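Long-range contact in uncharacterized protein (Neisseria gonorrhoeae, PDB 5V77), which is of unknown function but folds as an all-beta member of the NGO_1070-like family, built round an antiparallel sheet: residues A[11-23]-A[33-47]. Residues are numbered along the deposited sequence; the frame is centred on the assembly and turned at random.
Sequences KNIFHNVSLYEII and LSFTDTIEGNYFGYI
Strands 17-23 and 33-37 run antiparallel as the two arms of a hairpin, with Ser-18 and Thr-36 exchanging a pair of backbone hydrogen bonds and Tyr-20 N giving a nearly straight one (171°) to Ser-34 O. Ser-34 N bonds instead to Glu-21 O, so the register slips by one residue at Tyr-20. On one face of this ladder lies an aromatic cluster. The Phe-14 ring turns its edge to the face of Phe-35, with CE2 3.5 Å from Phe-35 CD1 and the planes at 65°, while Phe-44 sets its own edge over a face of Phe-14. Ile-47 closes the other face of Phe-14 by a CH-pi contact, CG1 standing 4.1 Å from the ring centroid. Phe-35 is likewise sandwiched: opposite Phe-14 sits Leu-19 CD1, which also meets Leu-33 CB at 3.7 Å. With CG1 anti to the carbonyl carbon (chi1 -66°), Val-17 sends that methyl to Phe-44 and CG2 to Phe-35. The face bearing Ser-18, Thr-36, Glu-21 and Ser-34 carries mostly polar groups, though Ser-18 also packs on Phe-76 and Pro-74. One water bridges Ser-18 OG and Thr-36 OG1, at 2.7 Å from the former; another joins Glu-21 OE2 to Ser-34 OG, at 2.6 Å from the latter. Tyr-20 folds across the strand, its CZ 3.5 Å from Ser-34 CB. The hairpin is thus two-sided: edge-to-face rings and aliphatic branches pack against strands 75-84 and 89-94, through Ile-80, Ile-91 and Ile-93, while hydroxyls and a carboxylate on the reverse are linked through water.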
loop_
_atom_site.group_PDB
_atom_site.type_symbol
_atom_site.label_atom_id
_atom_site.label_comp_id
_atom_site.label_asym_id
_atom_site.label_seq_id
_atom_site.Cartn_x
_atom_site.Cartn_y
_atom_site.Cartn_z
ATOM N N LYS A 11 6.833 -20.949 4.420
ATOM C CA LYS A 11 6.803 -21.537 3.088
ATOM C C LYS A 11 7.254 -20.496 2.071
ATOM O O LYS A 11 6.883 -19.329 2.171
ATOM C CB LYS A 11 5.389 -22.034 2.771
ATOM C CG LYS A 11 5.252 -22.862 1.518
ATOM C CD LYS A 11 3.880 -23.528 1.487
ATOM C CE LYS A 11 2.963 -22.900 0.447
ATOM N NZ LYS A 11 1.528 -23.190 0.733
ATOM N N ASN A 12 8.058 -20.916 1.102
ATOM C CA ASN A 12 8.494 -20.024 0.035
ATOM C C ASN A 12 7.646 -20.271 -1.203
ATOM O O ASN A 12 7.513 -21.414 -1.650
ATOM C CB ASN A 12 9.974 -20.224 -0.289
ATOM C CG ASN A 12 10.883 -19.617 0.755
ATOM O OD1 ASN A 12 10.860 -18.406 0.986
ATOM N ND2 ASN A 12 11.698 -20.453 1.388
ATOM N N ILE A 13 7.072 -19.202 -1.754
ATOM C CA ILE A 13 6.223 -19.297 -2.931
ATOM C C ILE A 13 6.701 -18.293 -3.973
ATOM O O ILE A 13 7.514 -17.412 -3.692
ATOM C CB ILE A 13 4.738 -19.071 -2.601
ATOM C CG1 ILE A 13 4.506 -17.630 -2.119
ATOM C CG2 ILE A 13 4.273 -20.085 -1.570
ATOM C CD1 ILE A 13 3.060 -17.239 -2.017
ATOM N N PHE A 14 6.204 -18.467 -5.203
ATOM C CA PHE A 14 6.405 -17.503 -6.287
ATOM C C PHE A 14 7.897 -17.253 -6.534
ATOM O O PHE A 14 8.406 -16.137 -6.388
ATOM C CB PHE A 14 5.651 -16.199 -5.996
ATOM C CG PHE A 14 4.222 -16.218 -6.459
ATOM C CD1 PHE A 14 3.368 -17.232 -6.065
ATOM C CD2 PHE A 14 3.730 -15.224 -7.287
ATOM C CE1 PHE A 14 2.051 -17.270 -6.495
ATOM C CE2 PHE A 14 2.400 -15.262 -7.709
ATOM C CZ PHE A 14 1.575 -16.278 -7.318
ATOM N N HIS A 15 8.595 -18.323 -6.923
ATOM C CA HIS A 15 10.020 -18.212 -7.209
ATOM C C HIS A 15 10.251 -17.460 -8.514
ATOM O O HIS A 15 9.564 -17.699 -9.514
ATOM C CB HIS A 15 10.665 -19.593 -7.308
ATOM C CG HIS A 15 10.852 -20.283 -5.992
ATOM N ND1 HIS A 15 9.894 -20.280 -5.001
ATOM C CD2 HIS A 15 11.878 -21.025 -5.519
ATOM C CE1 HIS A 15 10.332 -20.979 -3.968
ATOM N NE2 HIS A 15 11.535 -21.437 -4.255
ATOM N N ASN A 16 11.223 -16.549 -8.492
ATOM C CA ASN A 16 11.687 -15.823 -9.669
ATOM C C ASN A 16 10.529 -15.171 -10.428
ATOM O O ASN A 16 10.283 -15.436 -11.602
ATOM C CB ASN A 16 12.513 -16.756 -10.567
ATOM C CG ASN A 16 13.718 -17.343 -9.835
ATOM O OD1 ASN A 16 14.224 -16.761 -8.870
ATOM N ND2 ASN A 16 14.175 -18.504 -10.284
ATOM N N VAL A 17 9.814 -14.287 -9.732
ATOM C CA VAL A 17 8.701 -13.559 -10.318
ATOM C C VAL A 17 9.005 -12.061 -10.318
ATOM O O VAL A 17 9.933 -11.588 -9.667
ATOM C CB VAL A 17 7.383 -13.834 -9.574
ATOM C CG1 VAL A 17 6.982 -15.296 -9.745
ATOM C CG2 VAL A 17 7.562 -13.484 -8.115
ATOM N N SER A 18 8.161 -11.310 -11.021
ATOM C CA SER A 18 8.306 -9.861 -11.152
ATOM C C SER A 18 6.995 -9.208 -10.747
ATOM O O SER A 18 5.985 -9.386 -11.430
ATOM C CB SER A 18 8.676 -9.488 -12.588
ATOM O OG SER A 18 8.804 -8.079 -12.718
ATOM N N LEU A 19 7.018 -8.453 -9.647
ATOM C CA LEU A 19 5.841 -7.730 -9.174
ATOM C C LEU A 19 5.652 -6.442 -9.970
ATOM O O LEU A 19 6.572 -5.622 -10.062
ATOM C CB LEU A 19 5.997 -7.409 -7.692
ATOM C CG LEU A 19 4.917 -6.508 -7.079
ATOM C CD1 LEU A 19 3.623 -7.291 -6.985
ATOM C CD2 LEU A 19 5.372 -6.077 -5.711
ATOM N N TYR A 20 4.456 -6.246 -10.541
ATOM C CA TYR A 20 4.221 -5.046 -11.333
ATOM C C TYR A 20 3.066 -4.193 -10.832
ATOM O O TYR A 20 2.872 -3.093 -11.360
ATOM C CB TYR A 20 3.999 -5.388 -12.821
ATOM C CG TYR A 20 2.712 -6.122 -13.159
ATOM C CD1 TYR A 20 2.670 -7.512 -13.217
ATOM C CD2 TYR A 20 1.542 -5.419 -13.448
ATOM C CE1 TYR A 20 1.476 -8.187 -13.532
ATOM C CE2 TYR A 20 0.356 -6.073 -13.764
ATOM C CZ TYR A 20 0.332 -7.464 -13.802
ATOM O OH TYR A 20 -0.840 -8.120 -14.124
ATOM N N GLU A 21 2.306 -4.642 -9.837
ATOM C CA GLU A 21 1.273 -3.769 -9.294
ATOM C C GLU A 21 0.787 -4.289 -7.952
ATOM O O GLU A 21 0.868 -5.481 -7.644
ATOM C CB GLU A 21 0.090 -3.628 -10.252
ATOM C CG GLU A 21 -0.638 -4.917 -10.451
ATOM C CD GLU A 21 -1.826 -4.772 -11.357
ATOM O OE1 GLU A 21 -1.912 -3.761 -12.072
ATOM O OE2 GLU A 21 -2.680 -5.678 -11.358
ATOM N N ILE A 22 0.230 -3.364 -7.181
ATOM C CA ILE A 22 -0.341 -3.623 -5.862
ATOM C C ILE A 22 -1.658 -2.870 -5.835
ATOM O O ILE A 22 -1.663 -1.645 -5.965
ATOM C CB ILE A 22 0.576 -3.135 -4.725
ATOM C CG1 ILE A 22 1.937 -3.854 -4.771
ATOM C CG2 ILE A 22 -0.102 -3.346 -3.379
ATOM C CD1 ILE A 22 2.944 -3.261 -3.799
ATOM N N ILE A 23 -2.771 -3.588 -5.732
ATOM C CA ILE A 23 -4.085 -3.016 -6.033
ATOM C C ILE A 23 -5.032 -3.258 -4.869
ATOM O O ILE A 23 -5.232 -4.403 -4.462
ATOM C CB ILE A 23 -4.667 -3.635 -7.315
ATOM C CG1 ILE A 23 -3.715 -3.365 -8.491
ATOM C CG2 ILE A 23 -6.079 -3.135 -7.565
ATOM C CD1 ILE A 23 -3.601 -1.890 -8.852
ATOM N N LEU A 33 -1.527 -8.499 -5.325
ATOM C CA LEU A 33 -0.222 -8.282 -5.927
ATOM C C LEU A 33 -0.166 -9.107 -7.201
ATOM O O LEU A 33 -0.487 -10.294 -7.167
ATOM C CB LEU A 33 0.890 -8.708 -4.963
ATOM C CG LEU A 33 1.313 -7.722 -3.871
ATOM C CD1 LEU A 33 0.149 -7.398 -2.939
ATOM C CD2 LEU A 33 2.467 -8.303 -3.058
ATOM N N SER A 34 0.217 -8.487 -8.324
ATOM C CA SER A 34 0.238 -9.204 -9.594
ATOM C C SER A 34 1.654 -9.296 -10.134
ATOM O O SER A 34 2.452 -8.366 -9.974
ATOM C CB SER A 34 -0.666 -8.542 -10.628
ATOM O OG SER A 34 -2.013 -8.617 -10.185
ATOM N N PHE A 35 1.927 -10.413 -10.824
ATOM C CA PHE A 35 3.282 -10.804 -11.180
ATOM C C PHE A 35 3.350 -11.281 -12.620
ATOM O O PHE A 35 2.407 -11.891 -13.130
ATOM C CB PHE A 35 3.789 -11.948 -10.292
ATOM C CG PHE A 35 3.760 -11.636 -8.822
ATOM C CD1 PHE A 35 2.595 -11.836 -8.082
ATOM C CD2 PHE A 35 4.900 -11.155 -8.178
ATOM C CE1 PHE A 35 2.560 -11.555 -6.710
ATOM C CE2 PHE A 35 4.882 -10.877 -6.815
ATOM C CZ PHE A 35 3.714 -11.071 -6.077
ATOM N N THR A 36 4.489 -11.019 -13.258
ATOM C CA THR A 36 4.902 -11.680 -14.493
ATOM C C THR A 36 6.019 -12.672 -14.193
ATOM O O THR A 36 6.629 -12.656 -13.119
ATOM C CB THR A 36 5.394 -10.666 -15.539
ATOM O OG1 THR A 36 6.516 -9.940 -15.005
ATOM C CG2 THR A 36 4.281 -9.691 -15.918
ATOM N N ASP A 37 6.280 -13.551 -15.163
ATOM C CA ASP A 37 7.444 -14.418 -15.101
ATOM C C ASP A 37 8.676 -13.636 -15.549
ATOM O O ASP A 37 8.577 -12.541 -16.109
ATOM C CB ASP A 37 7.246 -15.666 -15.968
ATOM C CG ASP A 37 7.318 -15.367 -17.459
ATOM O OD1 ASP A 37 8.438 -15.206 -17.986
ATOM O OD2 ASP A 37 6.256 -15.321 -18.117
ATOM N N THR A 38 9.850 -14.193 -15.272
ATOM C CA THR A 38 11.095 -13.506 -15.593
ATOM C C THR A 38 11.811 -14.130 -16.787
ATOM O O THR A 38 13.006 -13.890 -16.980
ATOM C CB THR A 38 12.006 -13.466 -14.361
ATOM O OG1 THR A 38 12.283 -14.801 -13.922
ATOM C CG2 THR A 38 11.314 -12.692 -13.208
ATOM N N ILE A 39 11.098 -14.917 -17.596
ATOM C CA ILE A 39 11.649 -15.477 -18.828
ATOM C C ILE A 39 11.032 -14.756 -20.022
ATOM O O ILE A 39 11.599 -13.782 -20.531
ATOM C CB ILE A 39 11.410 -16.994 -18.905
ATOM C CG1 ILE A 39 11.912 -17.668 -17.627
ATOM C CG2 ILE A 39 12.110 -17.584 -20.122
ATOM C CD1 ILE A 39 11.715 -19.165 -17.607
ATOM N N GLU A 40 9.862 -15.219 -20.477
ATOM C CA GLU A 40 9.168 -14.522 -21.556
ATOM C C GLU A 40 8.581 -13.191 -21.104
ATOM O O GLU A 40 8.298 -12.334 -21.950
ATOM C CB GLU A 40 8.053 -15.398 -22.136
ATOM C CG GLU A 40 8.534 -16.540 -23.023
ATOM C CD GLU A 40 7.406 -17.480 -23.435
ATOM O OE1 GLU A 40 6.300 -16.991 -23.762
ATOM O OE2 GLU A 40 7.631 -18.709 -23.423
ATOM N N GLY A 41 8.392 -12.998 -19.799
ATOM C CA GLY A 41 7.792 -11.775 -19.305
ATOM C C GLY A 41 6.285 -11.732 -19.392
ATOM O O GLY A 41 5.700 -10.646 -19.324
ATOM N N ASN A 42 5.631 -12.881 -19.542
ATOM C CA ASN A 42 4.182 -12.899 -19.623
ATOM C C ASN A 42 3.573 -12.861 -18.232
ATOM O O ASN A 42 4.235 -13.126 -17.227
ATOM C CB ASN A 42 3.695 -14.145 -20.365
ATOM C CG ASN A 42 4.011 -14.101 -21.845
ATOM O OD1 ASN A 42 4.671 -14.988 -22.379
ATOM N ND2 ASN A 42 3.534 -13.064 -22.518
ATOM N N TYR A 43 2.285 -12.534 -18.187
ATOM C CA TYR A 43 1.539 -12.636 -16.945
ATOM C C TYR A 43 1.748 -14.005 -16.318
ATOM O O TYR A 43 1.778 -15.023 -17.010
ATOM C CB TYR A 43 0.055 -12.412 -17.203
ATOM C CG TYR A 43 -0.755 -12.471 -15.936
ATOM C CD1 TYR A 43 -0.800 -11.374 -15.084
ATOM C CD2 TYR A 43 -1.449 -13.621 -15.578
ATOM C CE1 TYR A 43 -1.540 -11.404 -13.917
ATOM C CE2 TYR A 43 -2.191 -13.671 -14.402
ATOM C CZ TYR A 43 -2.232 -12.566 -13.585
ATOM O OH TYR A 43 -2.957 -12.608 -12.428
ATOM N N PHE A 44 1.903 -14.027 -14.999
ATOM C CA PHE A 44 2.035 -15.297 -14.290
ATOM C C PHE A 44 0.888 -15.508 -13.310
ATOM O O PHE A 44 0.171 -16.511 -13.407
ATOM C CB PHE A 44 3.400 -15.392 -13.585
ATOM C CG PHE A 44 3.563 -16.644 -12.744
ATOM C CD1 PHE A 44 3.710 -17.884 -13.341
ATOM C CD2 PHE A 44 3.543 -16.573 -11.357
ATOM C CE1 PHE A 44 3.856 -19.029 -12.571
ATOM C CE2 PHE A 44 3.682 -17.712 -10.585
ATOM C CZ PHE A 44 3.842 -18.936 -11.192
ATOM N N GLY A 45 0.671 -14.598 -12.372
ATOM C CA GLY A 45 -0.388 -14.839 -11.416
ATOM C C GLY A 45 -0.420 -13.775 -10.344
ATOM O O GLY A 45 0.062 -12.657 -10.542
ATOM N N TYR A 46 -1.036 -14.124 -9.221
ATOM C CA TYR A 46 -1.335 -13.083 -8.238
ATOM C C TYR A 46 -1.338 -13.679 -6.841
ATOM O O TYR A 46 -1.524 -14.886 -6.662
ATOM C CB TYR A 46 -2.689 -12.419 -8.527
ATOM C CG TYR A 46 -3.871 -13.369 -8.427
ATOM C CD1 TYR A 46 -4.458 -13.668 -7.188
ATOM C CD2 TYR A 46 -4.401 -13.969 -9.570
ATOM C CE1 TYR A 46 -5.540 -14.553 -7.098
ATOM C CE2 TYR A 46 -5.479 -14.852 -9.489
ATOM C CZ TYR A 46 -6.043 -15.131 -8.255
ATOM O OH TYR A 46 -7.107 -16.010 -8.182
ATOM N N ILE A 47 -1.130 -12.814 -5.855
ATOM C CA ILE A 47 -1.341 -13.148 -4.446
ATOM C C ILE A 47 -2.420 -12.219 -3.930
ATOM O O ILE A 47 -2.286 -10.989 -4.018
ATOM C CB ILE A 47 -0.056 -12.990 -3.618
ATOM C CG1 ILE A 47 1.007 -13.964 -4.110
ATOM C CG2 ILE A 47 -0.355 -13.207 -2.125
ATOM C CD1 ILE A 47 2.398 -13.680 -3.520
HETATM O O HOH W 1 9.997 -16.860 -14.134
HETATM O O HOH W 2 6.669 -7.263 -14.216
HETATM O O HOH W 3 -3.076 -6.693 -8.782
#